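Local coordinates for protein GTP pyrophosphokinase YjbM (Bacillus subtilis, PDB 5DEC) that catalyses the transfer of a pyrophosphate group from ATP to GTP or GDP, making the alarmones (p)ppGpp as a cooperative, allosterically activated homotetramer, at residues D91-Q94 against I95-M99; Q148-T151 against L152-F156; T159-H162 against S163-K167; P173-V176 against K177-Q181; A186-R189 against L190-M194. One frame throughout, in Å; residues are numbered along the deposited sequence.

Contact 1. Residues D91-Q94 against I95-M99; sequences DDIQ and IVKEM
Ile95 leans back over the preceding turn: its CG1 lies 3.6 Å from Asp91 O, and its CB rests near the carbonyl of Asp92. Val96 follows with a main-chain bond from its N to Asp92 O, and its CG2 comes to 3.3 Å from that same oxygen. The Asp92 carboxylate itself is engaged elsewhere, in a salt bridge with Arg198 and in hydrogen bonds to His44 and to Phe89 N. Lys97 N donates to Ile93 O at 2.9 Å, and the aliphatic part of its side chain runs past Ile93 before turning at chi3 (51°), which brings NZ round to Gln94 OE1 at 3.1 Å. These are i to i+3 and i to i+4 pairs along helix 90-102, which packs Ile93 and Val96 against Ile149 of the central mixed sheet while the Gln94 side of the helix carries polar groups. Glu98 N closes the next turn on Gln94 O. Its side chain, extended beyond CG, receives Gln94 NE2 on OE2 at 2.9 Å; the bond is nearly straight (172°) and lies in the amide plane. NE2 approaches OE2 from above the carboxylate plane, and the amide and carboxylate planes are 83° apart. Gln94 thus uses both ends of one amide, the oxygen for Lys97 and the nitrogen for Glu98, which fixes the amide's rotation. With an alanine at Gln94, the Lys97 ammonium and the Glu98 carboxylate would probably each lose this partner and be less restrained.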
# COMPACT_ATOMS: atom_id res chain seq x y z
N ASP B 91 18.62 -22.58 5.17
CA ASP B 91 17.73 -23.73 4.91
C ASP B 91 16.33 -23.28 4.47
O ASP B 91 15.58 -24.04 3.86
CB ASP B 91 17.63 -24.63 6.13
CG ASP B 91 17.44 -26.09 5.76
OD1 ASP B 91 16.30 -26.48 5.42
OD2 ASP B 91 18.44 -26.85 5.79
N ASP B 92 15.98 -22.04 4.78
CA ASP B 92 14.71 -21.49 4.30
C ASP B 92 14.68 -21.41 2.79
O ASP B 92 13.61 -21.45 2.19
CB ASP B 92 14.45 -20.10 4.88
CG ASP B 92 14.11 -20.15 6.34
OD1 ASP B 92 13.58 -21.19 6.77
OD2 ASP B 92 14.36 -19.14 7.05
N ILE B 93 15.85 -21.29 2.17
CA ILE B 93 15.91 -21.10 0.72
C ILE B 93 15.40 -22.35 -0.02
O ILE B 93 14.60 -22.23 -0.94
CB ILE B 93 17.33 -20.74 0.28
CG1 ILE B 93 17.67 -19.36 0.83
CG2 ILE B 93 17.45 -20.71 -1.24
CD1 ILE B 93 19.08 -18.95 0.61
N GLN B 94 15.82 -23.53 0.42
CA GLN B 94 15.37 -24.77 -0.20
C GLN B 94 13.86 -24.92 -0.02
O GLN B 94 13.17 -25.41 -0.91
CB GLN B 94 16.12 -25.97 0.40
CG GLN B 94 15.75 -27.31 -0.23
CD GLN B 94 16.06 -27.38 -1.71
OE1 GLN B 94 17.01 -26.75 -2.19
NE2 GLN B 94 15.26 -28.14 -2.45
N ILE B 95 13.34 -24.49 1.13
CA ILE B 95 11.92 -24.56 1.40
C ILE B 95 11.13 -23.67 0.44
O ILE B 95 10.16 -24.11 -0.16
CB ILE B 95 11.61 -24.16 2.87
CG1 ILE B 95 12.16 -25.23 3.83
CG2 ILE B 95 10.12 -23.98 3.08
CD1 ILE B 95 12.04 -24.87 5.28
N VAL B 96 11.60 -22.44 0.24
CA VAL B 96 10.92 -21.52 -0.66
C VAL B 96 10.99 -22.04 -2.10
O VAL B 96 9.99 -22.01 -2.84
CB VAL B 96 11.51 -20.08 -0.59
CG1 VAL B 96 10.90 -19.18 -1.65
CG2 VAL B 96 11.30 -19.49 0.80
N LYS B 97 12.16 -22.52 -2.48
CA LYS B 97 12.35 -23.12 -3.80
C LYS B 97 11.31 -24.19 -4.07
O LYS B 97 10.70 -24.23 -5.14
CB LYS B 97 13.74 -23.76 -3.90
CG LYS B 97 14.88 -22.83 -4.23
CD LYS B 97 16.21 -23.60 -4.20
CE LYS B 97 16.14 -24.86 -5.04
NZ LYS B 97 17.44 -25.61 -5.02
N GLU B 98 11.13 -25.08 -3.11
CA GLU B 98 10.18 -26.17 -3.28
C GLU B 98 8.75 -25.68 -3.34
O GLU B 98 7.94 -26.22 -4.11
CB GLU B 98 10.37 -27.21 -2.17
CG GLU B 98 11.63 -27.99 -2.41
CD GLU B 98 12.02 -28.90 -1.25
OE1 GLU B 98 11.36 -28.86 -0.20
OE2 GLU B 98 13.00 -29.67 -1.43
N MET B 99 8.43 -24.65 -2.56
CA MET B 99 7.12 -24.04 -2.68
C MET B 99 6.91 -23.50 -4.09
O MET B 99 5.84 -23.70 -4.68
CB MET B 99 6.93 -22.90 -1.66
CG MET B 99 6.76 -23.41 -0.24
SD MET B 99 6.41 -22.10 0.94
CE MET B 99 7.91 -21.15 0.89

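Contact 2. Residues Q148-T151 against L152-F156; sequences QIRT and LAMNF
Arg150 and Asn155 meet through a side-chain hydrogen bond, NH1 to OD1 at 2.9 Å. The acceptor lies at the edge of the guanidinium, close to its plane, and the donor lies in the carbonyl plane of the amide, although the two flat groups are turned 45° apart. Two weak bonds from NE and NH2 reach Gln148 OE1, and NH2 is also hydrogen-bonded to Tyr123 OH. A leucine in place of Arg150 would probably leave Asn155 OD1 without this donor and the amide freer to turn.

Capping bonds mark the passage from strand 139-151 into helix 152-167. Met154 N donates to Thr151 OG1 at 3.2 Å and, in return, Thr151 N gives Met154 SD a weak but straight bond (171°) at 3.3 Å, a capping box. With chi1 at 60°, OG1 sits between the backbone N and the carbonyl carbon, where it can face the helix start; it also bonds to Asp191.

One backbone bond, Asn155 N to Thr151 O at 2.9 Å, closes the first helical turn. In apolar contact, the bend of Met154 at chi3 carries CE to 3.6 Å from Arg150 CA.

Asn155 belongs to the allosteric activator site, and Arg150 also lies beside Arg84 of the ATP site; the NH1 bond is consistent with Arg150 acting as a second-shell residue that orients the Asn155 amide, and its charge would probably polarise the carbonyl.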
# COMPACT_ATOMS: atom_id res chain seq x y z
N GLN B 148 14.76 -14.13 -7.42
CA GLN B 148 15.95 -14.52 -6.65
C GLN B 148 15.59 -14.81 -5.21
O GLN B 148 14.68 -14.18 -4.66
CB GLN B 148 17.02 -13.44 -6.69
CG GLN B 148 17.48 -13.02 -8.07
CD GLN B 148 18.75 -12.18 -8.01
OE1 GLN B 148 19.52 -12.28 -7.06
NE2 GLN B 148 18.93 -11.30 -8.99
N ILE B 149 16.25 -15.79 -4.60
CA ILE B 149 16.03 -16.11 -3.21
C ILE B 149 17.37 -15.94 -2.47
O ILE B 149 18.38 -16.49 -2.89
CB ILE B 149 15.50 -17.54 -3.05
CG1 ILE B 149 14.42 -17.82 -4.12
CG2 ILE B 149 14.96 -17.77 -1.61
CD1 ILE B 149 13.95 -19.26 -4.11
N ARG B 150 17.37 -15.17 -1.38
CA ARG B 150 18.61 -14.79 -0.69
C ARG B 150 18.40 -14.78 0.80
O ARG B 150 17.31 -14.46 1.25
CB ARG B 150 19.06 -13.38 -1.10
CG ARG B 150 19.30 -13.14 -2.57
CD ARG B 150 19.51 -11.65 -2.80
NE ARG B 150 20.05 -11.36 -4.12
CZ ARG B 150 20.36 -10.15 -4.54
NH1 ARG B 150 20.18 -9.11 -3.74
NH2 ARG B 150 20.88 -9.97 -5.75
N THR B 151 19.44 -15.06 1.58
CA THR B 151 19.34 -14.73 3.00
C THR B 151 19.46 -13.22 3.14
O THR B 151 19.88 -12.54 2.20
CB THR B 151 20.42 -15.41 3.88
OG1 THR B 151 21.72 -15.00 3.43
CG2 THR B 151 20.32 -16.94 3.80
N LEU B 152 19.09 -12.72 4.31
CA LEU B 152 19.23 -11.31 4.64
C LEU B 152 20.68 -10.84 4.46
O LEU B 152 20.92 -9.75 3.92
CB LEU B 152 18.76 -11.07 6.09
CG LEU B 152 17.27 -11.33 6.38
CD1 LEU B 152 16.95 -11.31 7.89
CD2 LEU B 152 16.41 -10.32 5.65
N ALA B 153 21.63 -11.64 4.93
CA ALA B 153 23.04 -11.29 4.87
C ALA B 153 23.58 -11.28 3.44
O ALA B 153 24.34 -10.38 3.07
CB ALA B 153 23.85 -12.25 5.74
N MET B 154 23.19 -12.27 2.65
CA MET B 154 23.46 -12.30 1.20
C MET B 154 22.90 -11.05 0.51
O MET B 154 23.54 -10.46 -0.36
CB MET B 154 22.82 -13.53 0.55
CG MET B 154 23.42 -14.85 0.96
SD MET B 154 22.33 -16.24 0.60
CE MET B 154 21.94 -16.08 -1.08
N ASN B 155 21.67 -10.71 0.85
CA ASN B 155 21.03 -9.57 0.21
C ASN B 155 21.77 -8.28 0.57
O ASN B 155 21.98 -7.40 -0.27
CB ASN B 155 19.56 -9.47 0.61
CG ASN B 155 18.84 -8.34 -0.12
OD1 ASN B 155 18.84 -8.29 -1.34
ND2 ASN B 155 18.19 -7.46 0.63
N PHE B 156 22.16 -8.18 1.83
CA PHE B 156 22.91 -7.01 2.29
C PHE B 156 24.22 -6.87 1.49
O PHE B 156 24.52 -5.81 0.92
CB PHE B 156 23.18 -7.12 3.79
CG PHE B 156 24.01 -6.01 4.36
CD1 PHE B 156 23.97 -4.73 3.80
CD2 PHE B 156 24.78 -6.22 5.48
CE1 PHE B 156 24.75 -3.71 4.33
CE2 PHE B 156 25.55 -5.19 6.03
CZ PHE B 156 25.51 -3.94 5.47

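Contact 3. Residues T159-H162 against S163-K167; sequences TIEH and SLNYK
Four consecutive i to i+4 bonds, from Ser163 N to Thr159 O through Tyr166 N to His162 O, keep 159-167 in regular alpha-helical form. This is the C-terminal half of helix 152-167, whose first turn here, Thr159 to His162, belongs to the product site for guanosine 3'-diphosphate 5'-triphosphate. On the buried side, Ile160 and Leu164 run alongside each other in the same direction. Ile160 CG2, anti to the backbone N, meets Leu164 CD1 at 3.8 Å, and both residues pack on Leu180 of helix 174-202. Glu161 and Asn165 are likewise aligned, with Glu161 CG 3.9 Å from Asn165 ND2 and their flat groups turned 43° apart. The Glu161 carboxylate is held beyond this pair by a salt bridge to Lys119 and a hydrogen bond with Ser121, two further product-site residues. Thr159 OG1 bonds back to Asn155 O, one turn earlier. On the exposed side, Ser163 OG lies near the preceding turn, where a water joins it to the backbone: the water donates to Thr159 O at 2.7 Å and lies 2.7 Å from Ser163 OG.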
# COMPACT_ATOMS: atom_id res chain seq x y z
N THR B 159 23.71 -5.96 -2.20
CA THR B 159 23.26 -4.57 -2.35
C THR B 159 24.45 -3.62 -2.32
O THR B 159 24.52 -2.65 -3.10
CB THR B 159 22.23 -4.21 -1.26
OG1 THR B 159 21.07 -5.05 -1.42
CG2 THR B 159 21.82 -2.73 -1.35
N ILE B 160 25.38 -3.89 -1.40
CA ILE B 160 26.60 -3.08 -1.31
C ILE B 160 27.45 -3.24 -2.55
O ILE B 160 27.95 -2.26 -3.12
CB ILE B 160 27.45 -3.46 -0.08
CG1 ILE B 160 26.70 -3.18 1.23
CG2 ILE B 160 28.76 -2.69 -0.08
CD1 ILE B 160 26.31 -1.74 1.42
N GLU B 161 27.64 -4.49 -2.99
CA GLU B 161 28.41 -4.72 -4.20
C GLU B 161 27.81 -4.00 -5.42
O GLU B 161 28.53 -3.47 -6.28
CB GLU B 161 28.53 -6.21 -4.52
CG GLU B 161 29.21 -6.41 -5.87
CD GLU B 161 29.09 -7.81 -6.40
OE1 GLU B 161 30.12 -8.50 -6.51
OE2 GLU B 161 27.95 -8.23 -6.69
N HIS B 162 26.48 -4.03 -5.51
CA HIS B 162 25.81 -3.40 -6.65
C HIS B 162 26.07 -1.90 -6.64
O HIS B 162 26.42 -1.32 -7.67
CB HIS B 162 24.29 -3.67 -6.63
CG HIS B 162 23.58 -3.10 -7.81
ND1 HIS B 162 23.58 -3.71 -9.05
CD2 HIS B 162 22.89 -1.94 -7.97
CE1 HIS B 162 22.90 -2.97 -9.91
NE2 HIS B 162 22.48 -1.88 -9.28
N SER B 163 25.93 -1.29 -5.46
CA SER B 163 26.18 0.14 -5.27
C SER B 163 27.62 0.52 -5.62
O SER B 163 27.87 1.57 -6.21
CB SER B 163 25.85 0.56 -3.84
OG SER B 163 24.44 0.54 -3.66
N LEU B 164 28.57 -0.30 -5.20
CA LEU B 164 29.97 -0.02 -5.51
C LEU B 164 30.26 -0.16 -6.98
O LEU B 164 31.01 0.63 -7.56
CB LEU B 164 30.87 -0.96 -4.71
CG LEU B 164 30.95 -0.62 -3.22
CD1 LEU B 164 31.60 -1.77 -2.43
CD2 LEU B 164 31.74 0.66 -3.03
N ASN B 165 29.67 -1.16 -7.62
CA ASN B 165 29.91 -1.32 -9.05
C ASN B 165 29.35 -0.16 -9.84
O ASN B 165 29.97 0.31 -10.81
CB ASN B 165 29.32 -2.63 -9.54
CG ASN B 165 30.37 -3.67 -9.76
OD1 ASN B 165 31.46 -3.37 -10.26
ND2 ASN B 165 30.09 -4.90 -9.33
N TYR B 166 28.23 0.37 -9.37
CA TYR B 166 27.64 1.56 -9.97
C TYR B 166 28.51 2.79 -9.70
O TYR B 166 28.82 3.52 -10.62
CB TYR B 166 26.23 1.82 -9.45
CG TYR B 166 25.66 3.12 -9.97
CD1 TYR B 166 25.08 3.19 -11.23
CD2 TYR B 166 25.77 4.30 -9.23
CE1 TYR B 166 24.58 4.38 -11.73
CE2 TYR B 166 25.28 5.50 -9.73
CZ TYR B 166 24.68 5.53 -10.97
OH TYR B 166 24.19 6.72 -11.45
N LYS B 167 28.89 3.01 -8.44
CA LYS B 167 29.73 4.15 -8.10
C LYS B 167 31.06 4.18 -8.88
O LYS B 167 31.53 5.25 -9.28
CB LYS B 167 30.04 4.18 -6.61
CG LYS B 167 30.99 5.33 -6.28
CD LYS B 167 31.28 5.49 -4.81
CE LYS B 167 32.02 6.80 -4.58
NZ LYS B 167 33.31 6.81 -5.33
O HOH W 1 22.56 -1.23 -4.33

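Contact 4. Residues P173-V176 against K177-Q181; sequences PEKV and KLRLQ
Glu174 and Lys177 cross at a slant on the outer side of the first turn of helix 174-202. Glu174 is bent at chi2 (69°), which folds its carboxylate back toward the lysine; Lys177 has CG anti to the backbone N and turns at chi3 (-57°), bringing its ammonium to the same side. The charged ends stop short of a salt bridge, with Glu174 OE1 4.1 Å from Lys177 NZ. A water spans the interval, donating to Glu174 OE1 at 2.7 Å and accepting from Lys177 NZ at 2.8 Å. Leu178 CG rests 3.2 Å from Glu174 O.

Arg179 is extended from CG to NE and reaches back beside Lys175, where Lys175 O is merely near the guanidinium edge, 3.6 Å from Arg179 NH1; NH1 forms its salt bridge with Glu200 of the third subunit. Val176 and Leu180 are directed to the other side, onto Leu164 of helix 152-167, and Leu180 also touches Ile197 of the third subunit.

Pro173 holds the N-cap position, and Lys177 N donates to Pro173 O at 2.9 Å; Leu178 N and Leu180 N bond in the same manner to Glu174 O and Val176 O. A carboxylate in the first turn is likely to be favoured by the helix dipole. The chemistry thus divides the start of the helix: a water-bridged pair of opposite charges on one side, apolar packing on another, and an arginine committed to the tetramer contact.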
# COMPACT_ATOMS: atom_id res chain seq x y z
N PRO B 173 38.28 -0.33 -7.19
CA PRO B 173 39.71 -0.34 -6.91
C PRO B 173 40.06 -1.53 -6.05
O PRO B 173 39.23 -1.99 -5.27
CB PRO B 173 39.95 0.98 -6.17
CG PRO B 173 38.80 1.84 -6.51
CD PRO B 173 37.63 0.89 -6.69
N GLU B 174 41.28 -2.02 -6.17
CA GLU B 174 41.61 -3.29 -5.57
C GLU B 174 41.51 -3.24 -4.05
O GLU B 174 41.10 -4.22 -3.44
CB GLU B 174 43.02 -3.73 -5.99
CG GLU B 174 43.17 -5.25 -6.06
CD GLU B 174 42.35 -5.85 -7.21
OE1 GLU B 174 42.10 -5.14 -8.22
OE2 GLU B 174 41.94 -7.03 -7.10
N LYS B 175 41.80 -2.08 -3.44
CA LYS B 175 41.74 -1.98 -1.98
C LYS B 175 40.31 -2.16 -1.49
O LYS B 175 40.03 -2.80 -0.46
CB LYS B 175 42.24 -0.61 -1.51
CG LYS B 175 43.71 -0.47 -1.12
CD LYS B 175 43.90 0.86 -0.39
CE LYS B 175 45.25 1.49 -0.65
NZ LYS B 175 46.37 0.68 -0.10
N VAL B 176 39.37 -1.66 -2.29
CA VAL B 176 37.97 -1.77 -1.90
C VAL B 176 37.46 -3.15 -2.24
O VAL B 176 36.68 -3.74 -1.48
CB VAL B 176 37.09 -0.69 -2.60
CG1 VAL B 176 35.62 -0.93 -2.30
CG2 VAL B 176 37.48 0.71 -2.13
N LYS B 177 37.88 -3.68 -3.38
CA LYS B 177 37.48 -5.02 -3.79
C LYS B 177 37.96 -6.12 -2.84
O LYS B 177 37.23 -7.08 -2.61
CB LYS B 177 38.00 -5.31 -5.19
CG LYS B 177 37.41 -6.59 -5.78
CD LYS B 177 37.89 -6.85 -7.20
CE LYS B 177 37.56 -5.68 -8.11
NZ LYS B 177 38.26 -5.79 -9.42
N LEU B 178 39.17 -5.99 -2.31
CA LEU B 178 39.67 -6.94 -1.32
C LEU B 178 38.76 -6.96 -0.08
O LEU B 178 38.38 -8.02 0.41
CB LEU B 178 41.12 -6.61 -0.93
CG LEU B 178 42.16 -6.85 -2.03
CD1 LEU B 178 43.59 -6.54 -1.56
CD2 LEU B 178 42.05 -8.27 -2.58
N ARG B 179 38.40 -5.78 0.40
CA ARG B 179 37.51 -5.66 1.57
C ARG B 179 36.09 -6.15 1.32
O ARG B 179 35.45 -6.74 2.20
CB ARG B 179 37.51 -4.21 2.00
CG ARG B 179 38.90 -3.87 2.62
CD ARG B 179 39.03 -2.41 3.03
NE ARG B 179 40.05 -2.22 4.06
CZ ARG B 179 41.33 -1.97 3.82
NH1 ARG B 179 41.79 -1.95 2.58
NH2 ARG B 179 42.16 -1.81 4.85
N LEU B 180 35.60 -5.91 0.10
CA LEU B 180 34.29 -6.41 -0.32
C LEU B 180 34.28 -7.92 -0.29
O LEU B 180 33.31 -8.54 0.11
CB LEU B 180 33.97 -5.91 -1.73
CG LEU B 180 32.55 -6.07 -2.24
CD1 LEU B 180 31.57 -5.44 -1.29
CD2 LEU B 180 32.45 -5.49 -3.66
N GLN B 181 35.40 -8.51 -0.73
CA GLN B 181 35.53 -9.96 -0.68
C GLN B 181 35.57 -10.43 0.78
O GLN B 181 34.95 -11.45 1.12
CB GLN B 181 36.79 -10.41 -1.45
CG GLN B 181 37.25 -11.82 -1.15
CD GLN B 181 36.30 -12.89 -1.66
OE1 GLN B 181 35.61 -12.69 -2.65
NE2 GLN B 181 36.26 -14.03 -0.98
O HOH W 2 40.16 -3.67 -9.37

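Contact 5. Residues A186-R189 against L190-M194; sequences AASR and LDEEM
Ser188 and Glu192 stand one turn apart, the hydroxyl OG of Ser188 at 3.7 Å from the carboxylate oxygen OE2 of Glu192, a loose approach. Glu192 lies closer to the backbone: with CG anti to the carbonyl carbon (chi1 -68°), CG comes to 3.3 Å from Ser188 O. Glu193 does likewise one residue on, its CG 3.4 Å from Arg189 O, and then bends at chi2 (-53°). Arg189 turns away at chi3 (-73°), and its NE remains 6.7 Å from Glu192 OE1, so these opposite charges do not pair. Asp191 CB rests near Ser188 O, while Leu190 CB lies 3.6 Å from Ala187 O.

Beneath the side chains, the main chain supplies four successive i to i+4 bonds, from Leu190 N to Ala186 O through Glu193 N to Arg189 O, each about 3.0 Å long. The CG atoms of Glu192 and Glu193 approach the same carbonyl oxygens that accept the last two of these bonds.

Partners outside the segments hold two of the acidic groups, Asp191 and Glu193. Asp191 OD2 forms a salt bridge with Arg124, with Thr151 OG1 as its second partner; the nearby arginine would probably favour the charged form of this buried carboxylate. Glu193 OE2 bridges to Arg182 of the third subunit, and Ala186 and Leu190 pack on Leu190 and Ala186 of that same subunit.

This is the middle of the long C-terminal helix 174-202, with one side turned to its own synthetase domain and another to a neighbouring copy, as part of the helix-to-helix interface of the homotetramer.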
# COMPACT_ATOMS: atom_id res chain seq x y z
N ALA B 186 32.56 -12.77 5.63
CA ALA B 186 31.96 -12.46 6.91
C ALA B 186 30.44 -12.69 6.88
O ALA B 186 29.88 -13.23 7.85
CB ALA B 186 32.28 -11.02 7.32
N ALA B 187 29.77 -12.29 5.80
CA ALA B 187 28.33 -12.56 5.65
C ALA B 187 28.06 -14.07 5.61
O ALA B 187 27.10 -14.56 6.19
CB ALA B 187 27.77 -11.89 4.39
N SER B 188 28.90 -14.79 4.88
CA SER B 188 28.80 -16.24 4.81
C SER B 188 28.98 -16.89 6.20
O SER B 188 28.23 -17.80 6.58
CB SER B 188 29.83 -16.80 3.83
OG SER B 188 29.73 -18.21 3.76
N ARG B 189 29.95 -16.40 6.97
CA ARG B 189 30.12 -16.97 8.30
C ARG B 189 28.95 -16.67 9.22
O ARG B 189 28.58 -17.51 10.03
CB ARG B 189 31.40 -16.46 8.98
CG ARG B 189 32.66 -17.15 8.46
CD ARG B 189 33.86 -16.75 9.31
NE ARG B 189 34.25 -15.37 9.04
CZ ARG B 189 35.16 -15.00 8.15
NH1 ARG B 189 35.81 -15.90 7.43
NH2 ARG B 189 35.43 -13.71 8.00
N LEU B 190 28.37 -15.49 9.09
CA LEU B 190 27.18 -15.17 9.87
C LEU B 190 26.06 -16.15 9.54
O LEU B 190 25.40 -16.65 10.44
CB LEU B 190 26.74 -13.72 9.63
CG LEU B 190 25.40 -13.29 10.23
CD1 LEU B 190 25.41 -13.52 11.73
CD2 LEU B 190 25.13 -11.83 9.91
N ASP B 191 25.85 -16.42 8.25
CA ASP B 191 24.80 -17.36 7.85
C ASP B 191 25.07 -18.75 8.42
O ASP B 191 24.15 -19.44 8.84
CB ASP B 191 24.66 -17.41 6.33
CG ASP B 191 23.71 -16.32 5.79
OD1 ASP B 191 22.88 -15.80 6.58
OD2 ASP B 191 23.83 -15.97 4.59
N GLU B 192 26.34 -19.17 8.45
CA GLU B 192 26.71 -20.47 9.01
C GLU B 192 26.36 -20.57 10.49
O GLU B 192 25.78 -21.56 10.93
CB GLU B 192 28.21 -20.75 8.82
CG GLU B 192 28.65 -20.95 7.39
CD GLU B 192 30.18 -21.00 7.24
OE1 GLU B 192 30.89 -21.11 8.26
OE2 GLU B 192 30.67 -20.91 6.09
N GLU B 193 26.68 -19.52 11.25
CA GLU B 193 26.38 -19.50 12.68
C GLU B 193 24.87 -19.51 12.90
O GLU B 193 24.37 -20.14 13.82
CB GLU B 193 26.98 -18.26 13.36
CG GLU B 193 28.50 -18.18 13.34
CD GLU B 193 29.17 -19.43 13.90
OE1 GLU B 193 28.65 -20.04 14.86
OE2 GLU B 193 30.24 -19.80 13.37
N MET B 194 24.15 -18.80 12.04
CA MET B 194 22.69 -18.79 12.11
C MET B 194 22.15 -20.19 11.83
O MET B 194 21.23 -20.66 12.51
CB MET B 194 22.11 -17.78 11.10
CG MET B 194 22.26 -16.32 11.52
SD MET B 194 21.55 -15.95 13.13
CE MET B 194 21.79 -14.18 13.27

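In the fold
From the N terminus, the chain meets the five contacts in series; each is a local turn, so none closes a long loop and none nests in or crosses another. Contact 1, on helix 90-102, packs onto the end of strand 139-151 in contact 2 through Ile93, Val96 and Lys97 against Ile149. Contact 2 turns that strand into helix 152-167, whose later part carries contact 3. After the connection to helix 174-202, contact 4 returns against contact 3 through Leu180 and Val176 on Leu164. Further along, Asp191 of contact 5 meets Thr151 and Ala153, tying helix 174-202 to the strand-helix junction of contact 2. Contacts 2 to 5 touch the third subunit; Met99 of contact 1 packs on Val137 of the second.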